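Local coordinates for protein putative anti-sigma factor antagonist TM_1081 (Thermotoga maritima, PDB 3F43) that probably acts as an anti-anti-sigma factor, countering an anti-sigma factor and so releasing a sigma factor from inhibition, at residues 38-41 against 42-46; 112-115 against 116-119; 30-33 against 34-37. One frame throughout, in Å; residues are numbered along the deposited sequence. Where two conformers were deposited one is given.

Contact 1 (38-41 against 42-46)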
loop_
_atom_site.group_PDB
_atom_site.type_symbol
_atom_site.label_atom_id
_atom_site.label_comp_id
_atom_site.label_asym_id
_atom_site.label_seq_id
_atom_site.Cartn_x
_atom_site.Cartn_y
_atom_site.Cartn_z
ATOM N N LEU A 38 -1.063 -8.744 -10.453
ATOM C CA LEU A 38 -0.972 -8.916 -11.916
ATOM C C LEU A 38 -0.682 -7.597 -12.628
ATOM O O LEU A 38 0.161 -7.532 -13.536
ATOM C CB LEU A 38 -2.287 -9.502 -12.440
ATOM C CG LEU A 38 -2.323 -9.867 -13.928
ATOM C CD1 LEU A 38 -1.383 -11.029 -14.222
ATOM C CD2 LEU A 38 -3.720 -10.231 -14.347
ATOM N N PHE A 39 -1.390 -6.543 -12.219
ATOM C CA PHE A 39 -1.216 -5.222 -12.803
ATOM C C PHE A 39 0.167 -4.650 -12.493
ATOM O O PHE A 39 0.852 -4.120 -13.373
ATOM C CB PHE A 39 -2.369 -4.312 -12.327
ATOM C CG PHE A 39 -2.379 -2.930 -12.963
ATOM C CD1 PHE A 39 -2.878 -2.735 -14.227
ATOM C CD2 PHE A 39 -1.876 -1.860 -12.277
ATOM C CE1 PHE A 39 -2.905 -1.451 -14.783
ATOM C CE2 PHE A 39 -1.893 -0.571 -12.840
ATOM C CZ PHE A 39 -2.389 -0.399 -14.082
ATOM N N LYS A 40 0.567 -4.743 -11.235
ATOM C CA LYS A 40 1.880 -4.250 -10.799
ATOM C C LYS A 40 3.010 -4.912 -11.610
ATOM O O LYS A 40 3.881 -4.222 -12.159
ATOM C CB LYS A 40 2.051 -4.558 -9.309
ATOM C CG LYS A 40 3.337 -3.984 -8.699
ATOM C CD LYS A 40 4.479 -4.973 -8.781
ATOM C CE LYS A 40 5.603 -4.594 -7.845
ATOM N NZ LYS A 40 6.702 -5.571 -8.038
ATOM N N LYS A 41 2.977 -6.235 -11.689
ATOM C CA LYS A 41 4.007 -6.983 -12.414
ATOM C C LYS A 41 4.050 -6.562 -13.865
ATOM O O LYS A 41 5.105 -6.350 -14.406
ATOM C CB LYS A 41 3.794 -8.477 -12.273
ATOM C CG LYS A 41 4.884 -9.290 -12.909
ATOM C CD LYS A 41 4.772 -10.757 -12.537
ATOM C CE LYS A 41 5.533 -11.646 -13.524
ATOM N NZ LYS A 41 6.915 -11.148 -13.844
ATOM N N TRP A 42 2.882 -6.355 -14.446
ATOM C CA TRP A 42 2.769 -5.901 -15.835
ATOM C C TRP A 42 3.365 -4.493 -16.045
ATOM O O TRP A 42 4.199 -4.309 -16.970
ATOM C CB TRP A 42 1.316 -5.986 -16.293
ATOM C CG TRP A 42 1.047 -5.456 -17.683
ATOM C CD1 TRP A 42 1.319 -6.079 -18.870
ATOM C CD2 TRP A 42 0.485 -4.195 -18.006
ATOM N NE1 TRP A 42 0.938 -5.285 -19.920
ATOM C CE2 TRP A 42 0.403 -4.130 -19.427
ATOM C CE3 TRP A 42 -0.021 -3.137 -17.250
ATOM C CZ2 TRP A 42 -0.114 -3.025 -20.090
ATOM C CZ3 TRP A 42 -0.535 -2.039 -17.915
ATOM C CH2 TRP A 42 -0.588 -2.007 -19.331
ATOM N N VAL A 43 3.074 -3.563 -15.138
ATOM C CA VAL A 43 3.611 -2.205 -15.285
ATOM C C VAL A 43 5.149 -2.237 -15.155
ATOM O O VAL A 43 5.873 -1.605 -15.931
ATOM C CB VAL A 43 2.981 -1.216 -14.270
ATOM C CG1 VAL A 43 3.758 0.151 -14.284
ATOM C CG2 VAL A 43 1.453 -1.052 -14.549
ATOM N N PHE A 44 5.642 -2.972 -14.173
ATOM C CA PHE A 44 7.101 -3.135 -14.012
ATOM C C PHE A 44 7.738 -3.857 -15.183
ATOM O O PHE A 44 8.755 -3.431 -15.731
ATOM C CB PHE A 44 7.466 -3.789 -12.675
ATOM C CG PHE A 44 7.449 -2.820 -11.517
ATOM C CD1 PHE A 44 6.279 -2.406 -10.949
ATOM C CD2 PHE A 44 8.635 -2.317 -11.005
ATOM C CE1 PHE A 44 6.282 -1.487 -9.880
ATOM C CE2 PHE A 44 8.616 -1.410 -9.948
ATOM C CZ PHE A 44 7.470 -1.011 -9.389
ATOM N N ASP A 45 7.164 -4.979 -15.598
ATOM C CA ASP A 45 7.783 -5.712 -16.688
ATOM C C ASP A 45 7.761 -4.982 -18.024
ATOM O O ASP A 45 8.761 -5.021 -18.783
ATOM C CB ASP A 45 7.138 -7.074 -16.879
ATOM C CG ASP A 45 7.435 -8.059 -15.777
ATOM O OD1 ASP A 45 8.364 -7.882 -14.965
ATOM O OD2 ASP A 45 6.724 -9.076 -15.752
ATOM N N GLU A 46 6.631 -4.361 -18.356
ATOM C CA GLU A 46 6.458 -3.710 -19.649
ATOM C C GLU A 46 7.044 -2.313 -19.763
ATOM O O GLU A 46 7.474 -1.921 -20.840
ATOM C CB GLU A 46 4.961 -3.625 -19.999
ATOM C CG GLU A 46 4.323 -4.974 -20.138
ATOM C CD GLU A 46 4.890 -5.789 -21.293
ATOM O OE1 GLU A 46 5.128 -5.222 -22.384
ATOM O OE2 GLU A 46 5.114 -6.997 -21.113
#
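Lys-41 and Asp-45 form a salt bridge one helical turn apart, with NZ of Lys-41 2.8 Å from OD2 of Asp-45. The carboxylate uses its syn lone pair. The lysine chain is extended as far as CE, then turns at its last torsion (chi4 46°), and this brings the ammonium group to the acid. The backbone repeats the same spacing. Phe-44 N donates almost straight to Lys-40 O, and Asp-45 N reaches Lys-41 O at 2.7 Å.

Lys-40 and Phe-44 make a cation-pi pair. NZ of Lys-40 lies over one face of the Phe-44 ring, 4.5 Å from its centroid and 14° off the normal. A bend at chi2 of Lys-40 lays CG, CD and CE near the CD1-CE1 side of that ring. The carbonyl oxygen of Lys-40 meets the ring edge in plane, 3.2 Å from CD1 of Phe-44.

On the buried side, CG2 of Val-43 sits over one face of the Phe-39 ring, 4.0 Å from the centroid. CE1 of Phe-39 touches CZ3 of Trp-42 at 4.0 Å, the two ring planes 41° apart. NE1 of Trp-42 donates to the backbone carbonyl of His-11, a residue of the purification tag. Phe-39, Trp-42 and Val-43 all pack on Leu-25 of strand 22-25. This is an amphipathic helix with i to i+4 pairs, the crossover helix of a beta-alpha-beta unit in the STAS fold.

Contact 2 (112-115 against 116-119); sequences YDTI and SEAM
Tyr-112 and Ala-118 make a local packing contact where strand 110-112, at the edge of the sheet, turns into the C-terminal helix 115-123. CA of Ala-118 lies over one face of the Tyr-112 ring in a CH-pi contact, 3.9 Å from the centroid. CB of Ala-118 touches CD2 of Tyr-112 at 3.5 Å. Glu-117 O sits over the same face, toward the rim. The ring also touches Phe-86 and Ala-88 of strand 86-90. A serine in place of Tyr-112 would probably open a gap beside Ala-118 and leave this side of the first helical turn without its apolar cover.

Thr-114 is the N-cap. Its carbonyl accepts from Ala-118 N at 3.2 Å. The Glu-117 chain runs back past Thr-114 OG1, which lies 3.2 Å from its CG. There OE1 of Glu-117 takes two weak hydrogen bonds, from Asp-113 N at 3.1 Å and from Thr-114 N at 3.3 Å. CG of Glu-117 is anti to its own carbonyl carbon (chi1 -68°), which directs the chain toward the helix start. A water joins Thr-114 OG1 to Ser-116 OG. The weak return of Glu-117 OE1 to the N-cap amide is one half of a capping-box pattern at the start of the helix.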
loop_
_atom_site.group_PDB
_atom_site.type_symbol
_atom_site.label_atom_id
_atom_site.label_comp_id
_atom_site.label_asym_id
_atom_site.label_seq_id
_atom_site.Cartn_x
_atom_site.Cartn_y
_atom_site.Cartn_z
ATOM N N TYR A 112 -4.451 14.982 -11.532
ATOM C CA TYR A 112 -5.053 15.888 -12.478
ATOM C C TYR A 112 -6.429 15.398 -12.838
ATOM O O TYR A 112 -6.677 14.207 -12.886
ATOM C CB TYR A 112 -4.219 16.024 -13.760
ATOM C CG TYR A 112 -2.822 16.542 -13.529
ATOM C CD1 TYR A 112 -2.589 17.890 -13.297
ATOM C CD2 TYR A 112 -1.731 15.681 -13.528
ATOM C CE1 TYR A 112 -1.303 18.358 -13.063
ATOM C CE2 TYR A 112 -0.449 16.139 -13.288
ATOM C CZ TYR A 112 -0.242 17.473 -13.064
ATOM O OH TYR A 112 1.032 17.911 -12.821
ATOM N N ASP A 113 -7.303 16.335 -13.171
ATOM C CA ASP A 113 -8.676 16.010 -13.550
ATOM C C ASP A 113 -8.733 15.362 -14.933
ATOM O O ASP A 113 -9.612 14.534 -15.174
ATOM C CB ASP A 113 -9.566 17.242 -13.567
ATOM C CG ASP A 113 -9.929 17.746 -12.187
ATOM O OD1 ASP A 113 -9.800 17.003 -11.187
ATOM O OD2 ASP A 113 -10.383 18.911 -12.132
ATOM N N THR A 114 -7.798 15.726 -15.811
ATOM C CA THR A 114 -7.828 15.310 -17.219
ATOM C C THR A 114 -6.438 15.039 -17.785
ATOM O O THR A 114 -5.432 15.525 -17.262
ATOM C CB THR A 114 -8.503 16.354 -18.143
ATOM O OG1 THR A 114 -7.634 17.490 -18.338
ATOM C CG2 THR A 114 -9.863 16.817 -17.565
ATOM N N ILE A 115 -6.403 14.229 -18.832
ATOM C CA ILE A 115 -5.180 13.850 -19.487
ATOM C C ILE A 115 -4.467 15.085 -20.098
ATOM O O ILE A 115 -3.246 15.187 -19.987
ATOM C CB ILE A 115 -5.428 12.729 -20.569
ATOM C CG1 ILE A 115 -5.872 11.438 -19.879
ATOM C CG2 ILE A 115 -4.168 12.514 -21.425
ATOM C CD1 ILE A 115 -6.288 10.286 -20.869
ATOM N N SER A 116 -5.202 16.044 -20.650
ATOM C CA SER A 116 -4.533 17.207 -21.268
ATOM C C SER A 116 -3.824 18.026 -20.209
ATOM O O SER A 116 -2.717 18.508 -20.426
ATOM C CB SER A 116 -5.502 18.038 -22.127
ATOM O OG SER A 116 -6.646 18.419 -21.384
ATOM N N GLU A 117 -4.424 18.147 -19.035
ATOM C CA GLU A 117 -3.763 18.840 -17.930
ATOM C C GLU A 117 -2.456 18.163 -17.534
ATOM O O GLU A 117 -1.445 18.829 -17.326
ATOM C CB GLU A 117 -4.687 18.926 -16.720
ATOM C CG GLU A 117 -5.889 19.849 -16.944
ATOM C CD GLU A 117 -7.016 19.632 -15.921
ATOM O OE1 GLU A 117 -6.861 18.808 -14.992
ATOM O OE2 GLU A 117 -8.064 20.292 -16.061
ATOM N N ALA A 118 -2.473 16.838 -17.430
ATOM C CA ALA A 118 -1.263 16.071 -17.082
ATOM C C ALA A 118 -0.177 16.239 -18.146
ATOM O O ALA A 118 1.016 16.379 -17.830
ATOM C CB ALA A 118 -1.595 14.559 -16.868
HETATM N N MSE A 119 -0.585 16.204 -19.406
HETATM C CA MSE A 119 0.364 16.322 -20.518
HETATM C C MSE A 119 1.048 17.685 -20.462
HETATM O O MSE A 119 2.264 17.796 -20.647
HETATM C CB MSE A 119 -0.318 16.155 -21.880
HETATM C CG MSE A 119 -0.682 14.729 -22.266
HETATM SE SE MSE A 119 0.802 13.446 -22.546
HETATM C CE MSE A 119 2.364 14.635 -22.447
HETATM O O HOH W 1 -9.060 18.954 -20.777
#

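Contact 3 (30-33 against 34-37)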
loop_
_atom_site.group_PDB
_atom_site.type_symbol
_atom_site.label_atom_id
_atom_site.label_comp_id
_atom_site.label_asym_id
_atom_site.label_seq_id
_atom_site.Cartn_x
_atom_site.Cartn_y
_atom_site.Cartn_z
ATOM N N GLU A 30 -11.995 -2.573 -12.393
ATOM C CA GLU A 30 -11.576 -2.384 -11.044
ATOM C C GLU A 30 -10.118 -2.811 -10.823
ATOM O O GLU A 30 -9.688 -3.826 -11.341
ATOM C CB GLU A 30 -12.514 -3.223 -10.154
ATOM C CG GLU A 30 -12.438 -2.895 -8.714
ATOM C CD GLU A 30 -12.353 -1.433 -8.525
ATOM O OE1 GLU A 30 -13.393 -0.758 -8.728
ATOM O OE2 GLU A 30 -11.224 -0.971 -8.237
ATOM N N LEU A 31 -9.365 -1.985 -10.095
ATOM C CA LEU A 31 -8.030 -2.343 -9.616
ATOM C C LEU A 31 -8.141 -2.558 -8.128
ATOM O O LEU A 31 -8.467 -1.618 -7.379
ATOM C CB LEU A 31 -7.035 -1.219 -9.868
ATOM C CG LEU A 31 -6.644 -1.004 -11.311
ATOM C CD1 LEU A 31 -5.631 0.132 -11.339
ATOM C CD2 LEU A 31 -6.111 -2.313 -11.897
ATOM N N ASN A 32 -7.915 -3.795 -7.704
ATOM C CA ASN A 32 -8.176 -4.215 -6.308
ATOM C C ASN A 32 -7.379 -5.474 -6.003
ATOM O O ASN A 32 -6.567 -5.871 -6.836
ATOM C CB ASN A 32 -9.678 -4.396 -6.068
ATOM C CG ASN A 32 -10.301 -5.496 -6.960
ATOM O OD1 ASN A 32 -9.614 -6.433 -7.399
ATOM N ND2 ASN A 32 -11.616 -5.393 -7.220
ATOM N N ILE A 33 -7.593 -6.075 -4.844
ATOM C CA ILE A 33 -6.872 -7.258 -4.382
ATOM C C ILE A 33 -6.814 -8.377 -5.429
ATOM O O ILE A 33 -5.802 -9.057 -5.539
ATOM C CB ILE A 33 -7.434 -7.782 -3.028
ATOM C CG1 ILE A 33 -6.607 -8.933 -2.473
ATOM C CG2 ILE A 33 -8.948 -8.138 -3.109
ATOM C CD1 ILE A 33 -6.930 -9.280 -1.029
ATOM N N GLU A 34 -7.872 -8.571 -6.197
ATOM C CA GLU A 34 -7.874 -9.667 -7.161
ATOM C C GLU A 34 -6.872 -9.514 -8.317
ATOM O O GLU A 34 -6.280 -10.558 -8.754
ATOM C CB GLU A 34 -9.281 -9.892 -7.716
ATOM C CG GLU A 34 -10.225 -10.527 -6.708
ATOM C CD GLU A 34 -11.611 -10.878 -7.260
ATOM O OE1 GLU A 34 -12.206 -10.041 -7.981
ATOM O OE2 GLU A 34 -12.111 -11.981 -6.930
ATOM N N ASN A 35 -6.681 -8.283 -8.789
ATOM C CA ASN A 35 -5.786 -7.986 -9.924
ATOM C C ASN A 35 -4.552 -7.148 -9.635
ATOM O O ASN A 35 -3.754 -6.845 -10.534
ATOM C CB ASN A 35 -6.561 -7.493 -11.151
ATOM C CG ASN A 35 -7.143 -6.148 -10.961
ATOM O OD1 ASN A 35 -7.050 -5.576 -9.869
ATOM N ND2 ASN A 35 -7.754 -5.606 -12.033
ATOM N N ALA A 36 -4.374 -6.732 -8.374
ATOM C CA ALA A 36 -3.323 -5.788 -8.059
ATOM C C ALA A 36 -1.933 -6.291 -8.409
ATOM O O ALA A 36 -1.186 -5.594 -9.053
ATOM C CB ALA A 36 -3.385 -5.342 -6.585
ATOM N N HIS A 37 -1.579 -7.508 -7.978
ATOM C CA HIS A 37 -0.241 -8.056 -8.275
ATOM C C HIS A 37 -0.046 -8.242 -9.765
ATOM O O HIS A 37 1.003 -7.900 -10.309
ATOM C CB HIS A 37 0.002 -9.385 -7.575
ATOM C CG HIS A 37 1.320 -9.994 -7.906
ATOM N ND1 HIS A 37 2.520 -9.339 -7.659
ATOM C CD2 HIS A 37 1.640 -11.168 -8.496
ATOM C CE1 HIS A 37 3.511 -10.102 -8.086
ATOM N NE2 HIS A 37 3.005 -11.209 -8.611
HETATM O O HOH W 2 -13.009 -7.669 -8.645
HETATM O O HOH W 3 -3.135 -9.213 -6.195
#
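Asn-35 and the loop residues Glu-30 and Asn-32 are joined by two side-chain to backbone hydrogen bonds. ND2 of Asn-35 donates to Glu-30 O at 2.7 Å. OD1 of Asn-35 accepts from Asn-32 N at 2.9 Å, nearly straight at 169°. Both bonds lie in the plane of the accepting carbonyl. Together they fix the rotation of the Asn-35 amide. Its CG stands between the backbone N and the carbonyl carbon (chi1 69°), and from there the amide reaches back to the loop.

The Asn-32 amide serves the chain ahead of it. Its OD1 accepts from Glu-34 N at 3.0 Å, with the donor 36° out of the carbonyl plane. This side-chain bond to the second residue on makes an Asx turn at the junction of loop and helix. The backbone carbonyl of Asn-32 receives two weak bonds, from Asn-35 N and Ala-36 N.

Two waters add bridges. One accepts from Asn-32 ND2 and donates to Glu-34 OE1 at 2.6 Å, linking two side chains that lie side by side. The other joins Ile-33 O to His-37 N.

In the conformer given, CD2 of Leu-31 lies against the Asn-35 amide, 3.7 Å from ND2.

The turn links strand 22-25 to helix 36-48 and lies against helix 67-83. Ala-36 packs on Phe-68 and Val-72 there, and Leu-31 O bonds to Ser-69 OG. Ile-33 also touches Ile-108 of the second subunit.

Contacts 3 and 1 follow one another along the chain. Contact 3 leads into helix 36-48, and contact 1 continues along it. Their centres are about 12 Å apart. They touch where CD2 of Leu-31, in the conformer given, packs on CG of Phe-39 at 3.9 Å. Contact 2 lies on the opposite side of the chain's centre, with its centre about 23 Å from that of contact 1 and about 24 Å from that of contact 3. It touches neither. Strand 54-58 lies between them in the fold, meeting side chains from both contacts 1 and 2. Ser-67, the probable phosphorylation site, unmodified here, begins helix 67-83, on which contacts 1 and 3 both pack.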